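Local coordinates for protein Sec-alkylsulfatase (Pseudomonas sp., PDB 4AXH) that hydrolyses (R)-secondary-alkyl sulfates to (S)-alcohols and sulfate with strict inversion of configuration, as a zinc-dependent homodimer of the metallo-beta-lactamase superfamily, at residues Phe54-Phe60 and Arg107-Leu111; Thr100-Trp106 and Ala241-Asp246; Gln232-Met236 and Lys251-Thr255; Asn311-Ala315 and Tyr368-Gln372; Arg414-Ala419 and Glu513-Trp517. One frame throughout, in Å; residues are numbered along the deposited sequence. Where two conformers were deposited one is given.

Contact 1: Phe54-Phe60 and Arg107-Leu111; sequences FADREEF and RQAQL. Unlike the reference sequence in segment 107-111: Arg-107 (reference His).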
# COMPACT_ATOMS: atom_id res chain seq x y z
N PHE A 54 20.80 22.40 19.39
CA PHE A 54 21.68 23.50 18.94
C PHE A 54 22.97 23.63 19.73
O PHE A 54 23.99 23.96 19.15
CB PHE A 54 20.95 24.84 18.81
CG PHE A 54 19.83 24.86 17.80
CD1 PHE A 54 20.10 24.89 16.43
CD2 PHE A 54 18.51 24.89 18.22
CE1 PHE A 54 19.05 24.91 15.50
CE2 PHE A 54 17.47 24.88 17.30
CZ PHE A 54 17.74 24.89 15.95
N ALA A 55 22.94 23.34 21.04
CA ALA A 55 24.08 23.33 21.93
C ALA A 55 24.82 21.97 21.81
O ALA A 55 25.94 21.83 22.32
CB ALA A 55 23.64 23.59 23.37
N ASP A 56 24.18 20.99 21.12
CA ASP A 56 24.81 19.71 20.82
C ASP A 56 25.38 19.82 19.40
O ASP A 56 24.64 20.04 18.43
CB ASP A 56 23.83 18.52 20.98
CG ASP A 56 24.46 17.18 20.64
OD1 ASP A 56 25.49 16.84 21.27
OD2 ASP A 56 23.94 16.50 19.71
N ARG A 57 26.71 19.76 19.30
CA ARG A 57 27.43 19.89 18.04
C ARG A 57 28.09 18.58 17.65
O ARG A 57 28.89 18.55 16.73
CB ARG A 57 28.44 21.05 18.10
CG ARG A 57 27.82 22.42 18.27
CD ARG A 57 28.87 23.49 18.09
NE ARG A 57 29.33 23.52 16.70
CZ ARG A 57 28.80 24.26 15.73
NH1 ARG A 57 27.81 25.10 15.99
NH2 ARG A 57 29.28 24.19 14.50
N GLU A 58 27.71 17.47 18.31
CA GLU A 58 28.21 16.11 18.06
C GLU A 58 28.20 15.77 16.56
O GLU A 58 29.16 15.19 16.09
CB GLU A 58 27.37 15.10 18.84
CG GLU A 58 27.93 14.74 20.20
CD GLU A 58 27.49 13.37 20.71
OE1 GLU A 58 27.63 12.38 19.96
OE2 GLU A 58 27.04 13.29 21.88
N GLU A 59 27.13 16.16 15.83
CA GLU A 59 27.02 15.88 14.41
C GLU A 59 28.05 16.66 13.58
O GLU A 59 28.62 16.08 12.67
CB GLU A 59 25.58 16.04 13.89
CG GLU A 59 24.59 15.07 14.52
CD GLU A 59 23.38 14.72 13.67
OE1 GLU A 59 22.77 15.64 13.08
OE2 GLU A 59 23.01 13.53 13.63
N PHE A 60 28.30 17.96 13.93
CA PHE A 60 29.33 18.79 13.29
C PHE A 60 30.70 18.20 13.50
O PHE A 60 31.50 18.22 12.57
CB PHE A 60 29.30 20.21 13.81
CG PHE A 60 28.19 21.01 13.18
CD1 PHE A 60 28.18 21.27 11.80
CD2 PHE A 60 27.17 21.53 13.95
CE1 PHE A 60 27.15 21.98 11.22
CE2 PHE A 60 26.15 22.26 13.37
CZ PHE A 60 26.14 22.48 12.00
N ARG A 107 20.43 23.60 10.07
CA ARG A 107 21.41 22.82 10.82
C ARG A 107 21.81 21.63 9.94
O ARG A 107 23.00 21.37 9.78
CB ARG A 107 20.76 22.31 12.13
CG ARG A 107 21.69 22.19 13.29
CD ARG A 107 22.20 20.80 13.43
NE ARG A 107 23.35 20.82 14.33
CZ ARG A 107 23.89 19.74 14.89
NH1 ARG A 107 23.36 18.54 14.66
NH2 ARG A 107 24.94 19.85 15.69
N GLN A 108 20.79 20.91 9.37
CA GLN A 108 20.99 19.74 8.51
C GLN A 108 21.62 20.17 7.20
O GLN A 108 22.53 19.48 6.72
CB GLN A 108 19.66 19.03 8.26
CG GLN A 108 19.81 17.59 7.78
CD GLN A 108 20.23 16.59 8.80
OE1 GLN A 108 20.54 16.88 9.95
NE2 GLN A 108 20.20 15.36 8.41
N ALA A 109 21.19 21.33 6.67
CA ALA A 109 21.72 21.93 5.45
C ALA A 109 23.22 22.15 5.59
O ALA A 109 23.97 21.75 4.72
CB ALA A 109 21.01 23.25 5.16
N GLN A 110 23.65 22.70 6.75
CA GLN A 110 25.05 22.98 7.09
C GLN A 110 25.88 21.75 7.19
O GLN A 110 27.03 21.78 6.78
CB GLN A 110 25.17 23.77 8.40
CG GLN A 110 24.73 25.23 8.30
CD GLN A 110 25.00 25.92 9.59
OE1 GLN A 110 24.32 25.70 10.60
NE2 GLN A 110 26.04 26.72 9.62
N LEU A 111 25.31 20.67 7.75
CA LEU A 111 26.00 19.40 7.90
C LEU A 111 26.25 18.79 6.53
O LEU A 111 27.36 18.36 6.24
CB LEU A 111 25.18 18.46 8.80
CG LEU A 111 25.25 18.70 10.33
CD1 LEU A 111 24.05 18.12 11.05
CD2 LEU A 111 26.48 18.11 10.91

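Contact 2: Thr100-Trp106 and Ala241-Asp246; sequences TVNPSLW and AQAQVD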
# COMPACT_ATOMS: atom_id res chain seq x y z
N THR A 100 13.83 33.29 6.91
CA THR A 100 13.16 32.58 5.81
C THR A 100 13.49 31.06 5.75
O THR A 100 13.07 30.39 4.81
CB THR A 100 13.44 33.28 4.49
OG1 THR A 100 14.82 33.19 4.23
CG2 THR A 100 13.02 34.73 4.49
N VAL A 101 14.24 30.52 6.73
CA VAL A 101 14.50 29.09 6.82
C VAL A 101 14.57 28.57 8.26
O VAL A 101 15.28 29.12 9.08
CB VAL A 101 15.52 28.45 5.81
CG1 VAL A 101 16.63 29.40 5.42
CG2 VAL A 101 16.01 27.09 6.25
N ASN A 102 13.74 27.53 8.54
CA ASN A 102 13.64 26.84 9.81
C ASN A 102 15.04 26.50 10.31
O ASN A 102 15.83 25.94 9.55
CB ASN A 102 12.83 25.59 9.64
CG ASN A 102 12.53 24.88 10.94
OD1 ASN A 102 13.42 24.47 11.70
ND2 ASN A 102 11.25 24.63 11.18
N PRO A 103 15.37 26.86 11.56
CA PRO A 103 16.74 26.65 12.07
C PRO A 103 17.23 25.21 12.10
O PRO A 103 18.42 25.02 11.91
CB PRO A 103 16.71 27.32 13.45
CG PRO A 103 15.59 28.25 13.41
CD PRO A 103 14.56 27.58 12.57
N SER A 104 16.32 24.23 12.32
CA SER A 104 16.64 22.79 12.32
C SER A 104 17.03 22.33 10.91
O SER A 104 17.96 21.57 10.76
CB SER A 104 15.45 21.99 12.83
OG SER A 104 15.75 20.61 12.98
N LEU A 105 16.28 22.80 9.88
CA LEU A 105 16.52 22.49 8.47
C LEU A 105 17.92 23.05 8.07
O LEU A 105 18.70 22.34 7.42
CB LEU A 105 15.42 23.08 7.57
CG LEU A 105 15.54 22.79 6.03
CD1 LEU A 105 15.95 21.34 5.72
CD2 LEU A 105 14.24 23.09 5.34
N TRP A 106 18.21 24.30 8.51
CA TRP A 106 19.47 24.99 8.28
C TRP A 106 20.64 24.22 8.91
O TRP A 106 21.74 24.24 8.37
CB TRP A 106 19.37 26.40 8.89
CG TRP A 106 20.53 27.29 8.61
CD1 TRP A 106 21.68 27.37 9.32
CD2 TRP A 106 20.62 28.31 7.59
NE1 TRP A 106 22.50 28.33 8.79
CE2 TRP A 106 21.87 28.94 7.74
CE3 TRP A 106 19.74 28.76 6.58
CZ2 TRP A 106 22.27 29.99 6.91
CZ3 TRP A 106 20.17 29.79 5.74
CH2 TRP A 106 21.41 30.40 5.92
N ALA A 241 18.64 31.24 0.69
CA ALA A 241 17.85 31.30 1.93
C ALA A 241 16.36 31.53 1.72
O ALA A 241 15.57 31.15 2.59
CB ALA A 241 18.43 32.33 2.88
N GLN A 242 15.98 32.11 0.55
CA GLN A 242 14.58 32.36 0.18
C GLN A 242 14.02 31.26 -0.75
O GLN A 242 12.82 31.28 -1.05
CB GLN A 242 14.44 33.75 -0.46
CG GLN A 242 14.38 34.89 0.55
CD GLN A 242 13.49 36.01 0.07
OE1 GLN A 242 14.09 37.14 -0.27
NE2 GLN A 242 12.27 35.89 -0.01
N ALA A 243 14.88 30.32 -1.20
CA ALA A 243 14.52 29.23 -2.10
C ALA A 243 15.07 27.80 -1.66
O ALA A 243 14.87 27.43 -0.49
CB ALA A 243 14.93 29.58 -3.52
N GLN A 244 15.74 27.03 -2.56
CA GLN A 244 16.27 25.70 -2.27
C GLN A 244 17.48 25.75 -1.37
O GLN A 244 18.44 26.44 -1.68
CB GLN A 244 16.60 24.95 -3.57
CG GLN A 244 16.31 23.45 -3.51
CD GLN A 244 17.51 22.65 -3.08
OE1 GLN A 244 18.67 23.07 -3.21
NE2 GLN A 244 17.26 21.48 -2.56
N VAL A 245 17.46 25.01 -0.24
CA VAL A 245 18.58 25.02 0.68
C VAL A 245 19.24 23.65 0.92
O VAL A 245 20.45 23.60 1.17
CB VAL A 245 18.31 25.77 2.02
CG1 VAL A 245 17.99 27.23 1.78
CG2 VAL A 245 17.23 25.09 2.86
N ASP A 246 18.44 22.56 0.90
CA ASP A 246 18.89 21.21 1.20
C ASP A 246 17.83 20.18 0.80
O ASP A 246 16.68 20.54 0.53
CB ASP A 246 19.17 21.09 2.72
CG ASP A 246 20.05 19.92 3.12
OD1 ASP A 246 21.21 19.88 2.68
OD2 ASP A 246 19.58 19.07 3.91

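Contact 3: Gln232-Met236 and Lys251-Thr255; sequences QSGVM and KTTAT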
# COMPACT_ATOMS: atom_id res chain seq x y z
N GLN A 232 9.81 17.07 -5.30
CA GLN A 232 10.63 16.46 -4.25
C GLN A 232 12.06 17.01 -4.23
O GLN A 232 12.61 17.26 -3.14
CB GLN A 232 10.63 14.94 -4.44
CG GLN A 232 10.98 14.15 -3.19
CD GLN A 232 11.04 12.68 -3.49
OE1 GLN A 232 10.07 12.09 -3.97
NE2 GLN A 232 12.15 12.06 -3.19
N SER A 233 12.63 17.24 -5.44
CA SER A 233 14.00 17.69 -5.73
C SER A 233 14.32 19.17 -5.54
O SER A 233 15.49 19.53 -5.21
CB SER A 233 14.34 17.35 -7.18
OG SER A 233 14.13 15.98 -7.47
N GLY A 234 13.34 20.00 -5.94
CA GLY A 234 13.46 21.45 -6.01
C GLY A 234 14.50 21.86 -7.04
O GLY A 234 15.08 22.95 -6.92
N VAL A 235 14.77 20.98 -8.07
CA VAL A 235 15.76 21.17 -9.15
C VAL A 235 15.54 22.43 -9.98
O VAL A 235 16.53 23.07 -10.36
CB VAL A 235 16.04 19.92 -10.06
CG1 VAL A 235 17.13 19.00 -9.46
CG2 VAL A 235 14.74 19.16 -10.41
N MET A 236 14.26 22.77 -10.25
CA MET A 236 13.86 23.98 -10.98
C MET A 236 13.85 25.25 -10.09
O MET A 236 13.79 26.36 -10.60
CB MET A 236 12.54 23.77 -11.70
CG MET A 236 12.68 23.36 -13.17
SD MET A 236 14.02 22.19 -13.68
CE MET A 236 15.35 23.41 -14.16
N LYS A 251 22.12 17.50 -0.70
CA LYS A 251 21.80 18.88 -1.09
C LYS A 251 20.65 18.94 -2.10
O LYS A 251 19.68 19.65 -1.85
CB LYS A 251 23.05 19.62 -1.61
CG LYS A 251 24.26 19.69 -0.65
CD LYS A 251 23.98 20.26 0.74
CE LYS A 251 23.69 21.74 0.79
NZ LYS A 251 22.72 22.06 1.87
N THR A 252 20.75 18.20 -3.22
CA THR A 252 19.79 18.19 -4.34
C THR A 252 20.13 17.00 -5.23
O THR A 252 21.13 16.32 -4.96
CB THR A 252 19.89 19.53 -5.17
OG1 THR A 252 18.96 19.53 -6.28
CG2 THR A 252 21.32 19.82 -5.65
N THR A 253 19.34 16.77 -6.31
CA THR A 253 19.64 15.72 -7.28
C THR A 253 20.61 16.20 -8.34
O THR A 253 20.67 17.39 -8.67
CB THR A 253 18.38 15.07 -7.91
OG1 THR A 253 17.54 16.06 -8.52
CG2 THR A 253 17.59 14.19 -6.92
N ALA A 254 21.39 15.24 -8.87
CA ALA A 254 22.37 15.50 -9.92
C ALA A 254 21.63 15.91 -11.19
O ALA A 254 20.57 15.37 -11.52
CB ALA A 254 23.23 14.27 -10.15
N THR A 255 22.19 16.90 -11.87
CA THR A 255 21.63 17.48 -13.09
C THR A 255 22.45 17.16 -14.35
O THR A 255 23.67 17.02 -14.27
CB THR A 255 21.35 18.98 -12.86
OG1 THR A 255 20.71 19.50 -14.00
CG2 THR A 255 22.60 19.80 -12.56

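Contact 4: Asn311-Ala315 and Tyr368-Gln372; sequences NAPPA and YLADQ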
# COMPACT_ATOMS: atom_id res chain seq x y z
N ASN A 311 19.36 2.19 5.37
CA ASN A 311 18.47 1.61 6.34
C ASN A 311 18.29 2.40 7.63
O ASN A 311 17.27 2.21 8.32
CB ASN A 311 18.88 0.18 6.63
CG ASN A 311 18.82 -0.64 5.39
OD1 ASN A 311 17.82 -0.61 4.66
ND2 ASN A 311 19.92 -1.30 5.08
N ALA A 312 19.26 3.25 7.97
CA ALA A 312 19.17 4.03 9.19
C ALA A 312 19.92 5.34 9.06
O ALA A 312 20.91 5.55 9.77
CB ALA A 312 19.69 3.21 10.37
N PRO A 313 19.47 6.27 8.19
CA PRO A 313 20.21 7.53 8.05
C PRO A 313 19.89 8.57 9.14
O PRO A 313 18.91 8.42 9.86
CB PRO A 313 19.80 7.99 6.65
CG PRO A 313 18.42 7.49 6.47
CD PRO A 313 18.31 6.22 7.28
N PRO A 314 20.69 9.65 9.25
CA PRO A 314 20.46 10.67 10.30
C PRO A 314 19.34 11.67 10.01
O PRO A 314 19.55 12.89 10.09
CB PRO A 314 21.81 11.37 10.44
CG PRO A 314 22.73 10.72 9.52
CD PRO A 314 21.93 9.94 8.52
N ALA A 315 18.15 11.14 9.69
CA ALA A 315 16.87 11.80 9.42
C ALA A 315 15.84 10.71 9.28
O ALA A 315 16.20 9.56 9.00
CB ALA A 315 16.95 12.60 8.12
N TYR A 368 22.14 4.98 18.74
CA TYR A 368 21.66 5.41 17.42
C TYR A 368 20.79 4.32 16.82
O TYR A 368 19.62 4.58 16.55
CB TYR A 368 22.86 5.81 16.56
CG TYR A 368 22.55 6.29 15.16
CD1 TYR A 368 22.35 5.38 14.11
CD2 TYR A 368 22.59 7.64 14.84
CE1 TYR A 368 22.11 5.82 12.81
CE2 TYR A 368 22.34 8.09 13.54
CZ TYR A 368 22.14 7.17 12.52
OH TYR A 368 21.93 7.58 11.23
N LEU A 369 21.29 3.08 16.74
CA LEU A 369 20.54 1.93 16.24
C LEU A 369 19.25 1.68 16.97
O LEU A 369 18.21 1.54 16.33
CB LEU A 369 21.40 0.67 16.22
CG LEU A 369 22.46 0.64 15.13
CD1 LEU A 369 23.21 -0.66 15.16
CD2 LEU A 369 21.83 0.93 13.76
N ALA A 370 19.27 1.67 18.30
CA ALA A 370 18.08 1.45 19.09
C ALA A 370 17.06 2.55 18.89
O ALA A 370 15.88 2.25 18.82
CB ALA A 370 18.45 1.32 20.54
N ASP A 371 17.50 3.82 18.74
CA ASP A 371 16.61 4.97 18.48
C ASP A 371 15.94 4.81 17.11
O ASP A 371 14.72 4.99 17.02
CB ASP A 371 17.39 6.31 18.55
CG ASP A 371 17.84 6.78 19.94
OD1 ASP A 371 17.49 6.13 20.93
OD2 ASP A 371 18.52 7.81 20.02
N GLN A 372 16.73 4.43 16.08
CA GLN A 372 16.29 4.19 14.70
C GLN A 372 15.23 3.10 14.69
O GLN A 372 14.11 3.36 14.25
CB GLN A 372 17.48 3.81 13.79
CG GLN A 372 18.47 4.96 13.48
CD GLN A 372 17.97 6.04 12.55
OE1 GLN A 372 17.11 5.82 11.69
NE2 GLN A 372 18.53 7.24 12.67
O HOH W 1 16.05 6.71 9.63

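Contact 5: Arg414-Ala419 and Glu513-Trp517; sequences RSYYGA and ENALW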
# COMPACT_ATOMS: atom_id res chain seq x y z
N ARG A 414 14.89 13.59 13.37
CA ARG A 414 14.03 14.67 12.89
C ARG A 414 13.46 14.39 11.50
O ARG A 414 14.05 13.65 10.68
CB ARG A 414 14.76 16.04 12.88
CG ARG A 414 15.50 16.48 14.18
CD ARG A 414 14.60 16.63 15.38
NE ARG A 414 13.53 17.58 15.09
CZ ARG A 414 12.44 17.74 15.82
NH1 ARG A 414 12.23 16.99 16.89
NH2 ARG A 414 11.53 18.64 15.46
N SER A 415 12.33 15.04 11.20
CA SER A 415 11.60 14.93 9.93
C SER A 415 12.20 15.77 8.78
O SER A 415 11.55 16.67 8.27
CB SER A 415 10.13 15.26 10.17
OG SER A 415 9.62 14.32 11.10
N TYR A 416 13.42 15.46 8.38
CA TYR A 416 14.11 16.20 7.31
C TYR A 416 13.88 15.63 5.93
O TYR A 416 14.00 16.36 4.96
CB TYR A 416 15.62 16.22 7.57
CG TYR A 416 16.08 16.89 8.85
CD1 TYR A 416 15.73 18.21 9.13
CD2 TYR A 416 16.96 16.26 9.71
CE1 TYR A 416 16.18 18.85 10.29
CE2 TYR A 416 17.46 16.90 10.85
CZ TYR A 416 17.07 18.20 11.13
OH TYR A 416 17.54 18.84 12.26
N TYR A 417 13.65 14.32 5.81
CA TYR A 417 13.43 13.65 4.53
C TYR A 417 12.05 13.09 4.56
O TYR A 417 11.16 13.63 3.90
CB TYR A 417 14.48 12.53 4.33
CG TYR A 417 14.65 12.13 2.89
CD1 TYR A 417 15.33 12.95 2.00
CD2 TYR A 417 14.19 10.89 2.43
CE1 TYR A 417 15.50 12.58 0.67
CE2 TYR A 417 14.37 10.51 1.10
CZ TYR A 417 15.01 11.37 0.21
OH TYR A 417 15.18 11.02 -1.11
N GLY A 418 11.84 12.08 5.39
CA GLY A 418 10.52 11.54 5.65
C GLY A 418 9.77 12.49 6.56
O GLY A 418 10.38 13.33 7.24
N ALA A 419 8.45 12.41 6.59
CA ALA A 419 7.73 13.26 7.50
C ALA A 419 6.90 12.40 8.45
O ALA A 419 6.38 11.36 8.03
CB ALA A 419 6.87 14.22 6.73
N GLU A 513 10.50 22.26 8.71
CA GLU A 513 11.74 21.59 9.11
C GLU A 513 12.16 20.58 8.03
O GLU A 513 13.35 20.30 7.85
CB GLU A 513 11.48 20.86 10.43
CG GLU A 513 12.55 19.88 10.86
CD GLU A 513 12.48 19.49 12.31
OE1 GLU A 513 11.35 19.25 12.80
OE2 GLU A 513 13.55 19.42 12.95
N ASN A 514 11.16 20.04 7.32
CA ASN A 514 11.30 19.04 6.28
C ASN A 514 11.84 19.63 4.99
O ASN A 514 11.26 20.57 4.44
CB ASN A 514 9.97 18.33 6.06
CG ASN A 514 10.13 17.09 5.23
OD1 ASN A 514 10.32 17.17 4.02
ND2 ASN A 514 10.10 15.93 5.87
N ALA A 515 12.93 19.05 4.50
CA ALA A 515 13.62 19.50 3.29
C ALA A 515 12.82 19.20 2.05
O ALA A 515 12.80 20.02 1.14
CB ALA A 515 14.97 18.86 3.20
N LEU A 516 12.14 18.04 2.00
CA LEU A 516 11.32 17.63 0.87
C LEU A 516 10.08 18.51 0.83
O LEU A 516 9.71 18.98 -0.23
CB LEU A 516 10.99 16.13 0.99
CG LEU A 516 12.00 15.12 0.37
CD1 LEU A 516 13.44 15.54 0.51
CD2 LEU A 516 11.85 13.75 0.94
N TRP A 517 9.49 18.82 2.00
CA TRP A 517 8.31 19.70 2.08
C TRP A 517 8.71 21.09 1.63
O TRP A 517 7.93 21.73 0.93
CB TRP A 517 7.75 19.73 3.50
CG TRP A 517 6.93 18.52 3.89
CD1 TRP A 517 7.20 17.21 3.61
CD2 TRP A 517 5.77 18.51 4.76
NE1 TRP A 517 6.23 16.39 4.16
CE2 TRP A 517 5.35 17.16 4.88
CE3 TRP A 517 5.01 19.52 5.38
CZ2 TRP A 517 4.19 16.81 5.58
CZ3 TRP A 517 3.89 19.16 6.09
CH2 TRP A 517 3.48 17.82 6.18
O HOH W 2 10.68 16.47 13.24

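Contact 1: Phe54-Phe60 and Arg107-Leu111
The guanidinium of Arg-107 and the carboxylate of Glu-59 lie almost in parallel planes, 2° apart, although the two side chains cross at about a right angle. Their salt bridge runs from NH1 of Arg-107 to OE1 of Glu-59 at 3.4 Å, with the oxygen at the guanidinium edge. Arg-107, a histidine in the reference sequence, gets there by a bend at chi2 (-96°). Against the Phe-60 ring the same guanidinium stands nearly upright, at 83°, with Arg-107 NH2 3.3 Å from Phe-60 CD2. That ring is held from several directions. Leu-111 CD2 lies over one face in a CH-pi contact, 4.1 Å from the centroid of the Phe-60 ring; NH2 of Arg-57 lies over the opposite face, toward the rim, and CB of Gln-110 abuts the edge, 3.9 Å from Phe-60 CE1. Leu-111 sends CD1 to Glu-59 OE1, so the carboxylate has a methyl beside it as well as its charged partner. Trp-411 takes Arg-107 in a cation-pi contact and meets Phe-54 edge-to-face. The contact joins the start of helix 58-64 to the end of helix 103-111; the strands that follow, 67-70 and 116-119, are antiparallel neighbours in the eight-stranded sheet.

Contact 2: Thr100-Trp106 and Ala241-Asp246
In one of its two conformations the indole of Trp-106 meets Ala-241 with its edge, a contact doubtful to that extent: the methyl CB lies near the ring plane, 4.2 Å from CZ3 of Trp-106. A second flat group, the carbonyl of Ala-241, is met from above. Thr-100 OG1 donates to Ala-241 O at 2.7 Å from a position 67° out of the carbonyl plane and not on a lone pair. The hydroxyl is put there by a chi1 of 65°, which sets OG1 between the backbone N and the carbonyl carbon of Thr-100, while the methyl CG2 lies near CG of Gln-242. Next in line, Val-101 sends CG1 to Ala-241 O at 3.5 Å and points CG2 tip to tip at CG2 of Val-245, 4.1 Å away. Leu-105 joins this apolar patch, its CG 4.3 Å from the same Val-245 CG2. The first segment is the lead-in to helix 103-111, N-capped by Asn-102, whose OD1 takes the amide of Ser-104 in the carbonyl plane at 3.0 Å; the second is part of the long loop between helix 222-233 and strand 266-268 of the metallo-beta-lactamase domain. Arg-518 of helix 515-529 lies against Val-101, Leu-105 and Val-245, and its guanidinium takes the carbonyls of Thr-100 and Ala-243. Asp-246 reaches Leu-105 with its CB, but its carboxylate turns to Lys-251 and Asn-112.

Contact 3: Gln232-Met236 and Lys251-Thr255
Thr-253 turns its hydroxyl toward Val-235 and Ser-233 through a chi1 of 56°, which seats OG1 between its own backbone N and carbonyl carbon. In Thr-252 the hydroxyl swings the other way, opposite the backbone N at a chi1 of 180°, and comes 3.6 Å from Ser-233 O. Both threonine hydroxyls converge on one methyl: Val-235 CG1 packs against Thr-252 OG1 at 3.7 Å and also lies against Thr-253 OG1. The valine crosses Thr-253 at about a right angle and Thr-252 at a slant. Ser-233 OG lies alongside, 3.6 Å from Thr-253 OG1 and 3.9 Å from Thr-253 CG2, but its hydrogen bond runs back to Gly-229 O in helix 222-233. Gly-234, with positive phi, takes the chain out of that helix; Val-235 follows and brings CG1 to the threonines. At the helix end Gln-232 is a sulfate-binding residue, its OE1 weakly bonded to the backbone N of Arg-323, another sulfate-binding residue. The two segments thus join the close of this helix to a later part of the loop that follows it. With methyl and hydroxyl groups meeting, cohesion here probably comes from van der Waals contact, while the hydroxyl of Ser-233 makes its hydrogen bond within its own helix.

Contact 4: Asn311-Ala315 and Tyr368-Gln372
Pro-314 centres an inverse gamma turn, closed by Ala-315 N bonding to Pro-313 O at 2.8 Å, in a loop that runs past helix 362-388. Tyr-368 reaches across from the helix with CG opposite its backbone N (chi1 -180°), which carries the phenol straight to the loop. Its OH lies 2.7 Å from Ala-312 O, which sits at the ring edge in the plane of the ring, and 3.6 Å from CD of Pro-314. Gln-353 NE2 is hydrogen-bonded to that phenol oxygen. One helical turn on, Gln-372 folds back at chi2 (-72°) and lays its aliphatic part along the methyl of Ala-312, with Gln-372 CG 3.8 Å from Ala-312 CB. Its amide then addresses the loop with both atoms. Gln-372 NE2 gives a weak bond to Pro-313 O at 3.1 Å, bent to 129° at the hydrogen, and another weak one to Tyr-412 O. Gln-372 OE1 and Ala-315 O both approach one water, whose protons cannot serve every acceptor in reach. In the metallo-beta-lactamase fold this loop follows strand 305-307 and directly continues from Asp-310, the carboxylate shared by both zinc ions; the Pro-313 side chain is about 5 Å from those of Asp-310 and His-355. Helix 362-388 packs on the loop just after the bridging Asp-310. Asp-371, on the same helix, forms a salt bridge with Arg-588 of the second subunit.

Contact 5: Arg414-Ala419 and Glu513-Trp517
Arg-414 curls round the carboxylate of Glu-513. Its CB lies over one face of the Tyr-416 ring and 3.6 Å from Glu-513 OE2; CG and CD stay near that oxygen because the chain bends at chi2 and chi3. NE then donates to Glu-513 OE2 at 2.8 Å, nearly straight (168°), and NH2 to Glu-513 OE1 at 2.7 Å, less straight (143°), on the syn lone pair. This is a side-on, two-nitrogen grip, with NH1 left to Asp-408. Ser-104 OG, in one of two conformers, probably bonds Glu-513 OE2. Both segments belong to the alkylsulfatase dimerisation region, where a loop that includes the sulfate-binding Tyr-417 rests on the start of helix 515-529. Asn-514 is the N-cap of that helix: OD1 takes the amide of Trp-517 at 2.7 Å, while ND2 turns to the loop with weak bonds to Ser-415 O and Tyr-417 O. Ala-515 N adds a backbone bond to Tyr-416 O at 2.9 Å. Leu-516 presses CD2 over the face of the Tyr-417 ring, 3.7 Å from its centroid in a CH-pi contact, and packs on Gln-232, another sulfate-binding residue. Ala-419 sets its methyl 3.4 Å from NE1 of Trp-517, which packs on Asp-443 of the second subunit.

In the fold
Helix 103-111 ties most of these contacts together. It serves contacts 1 and 2, and from it Gln-108 NE2 bonds to Pro-314 O of contact 4 at 3.1 Å, while Ser-104 OG, in one conformer, probably bonds to Tyr-416 OH of contact 5. Lys-251 of contact 3 reaches back with NZ to Asp-246 OD1 of contact 2, a 2.8 Å salt bridge, and to Ala-109 O of contact 1. Contacts 3 and 5 meet beside the sulfate site, Gln-232 CG lying 3.8 Å from Leu-516 CG. The zinc ions are nearest to contacts 5 and 4: the side chains of Tyr-417 and Pro-313 lie about 7 and 8 Å from one.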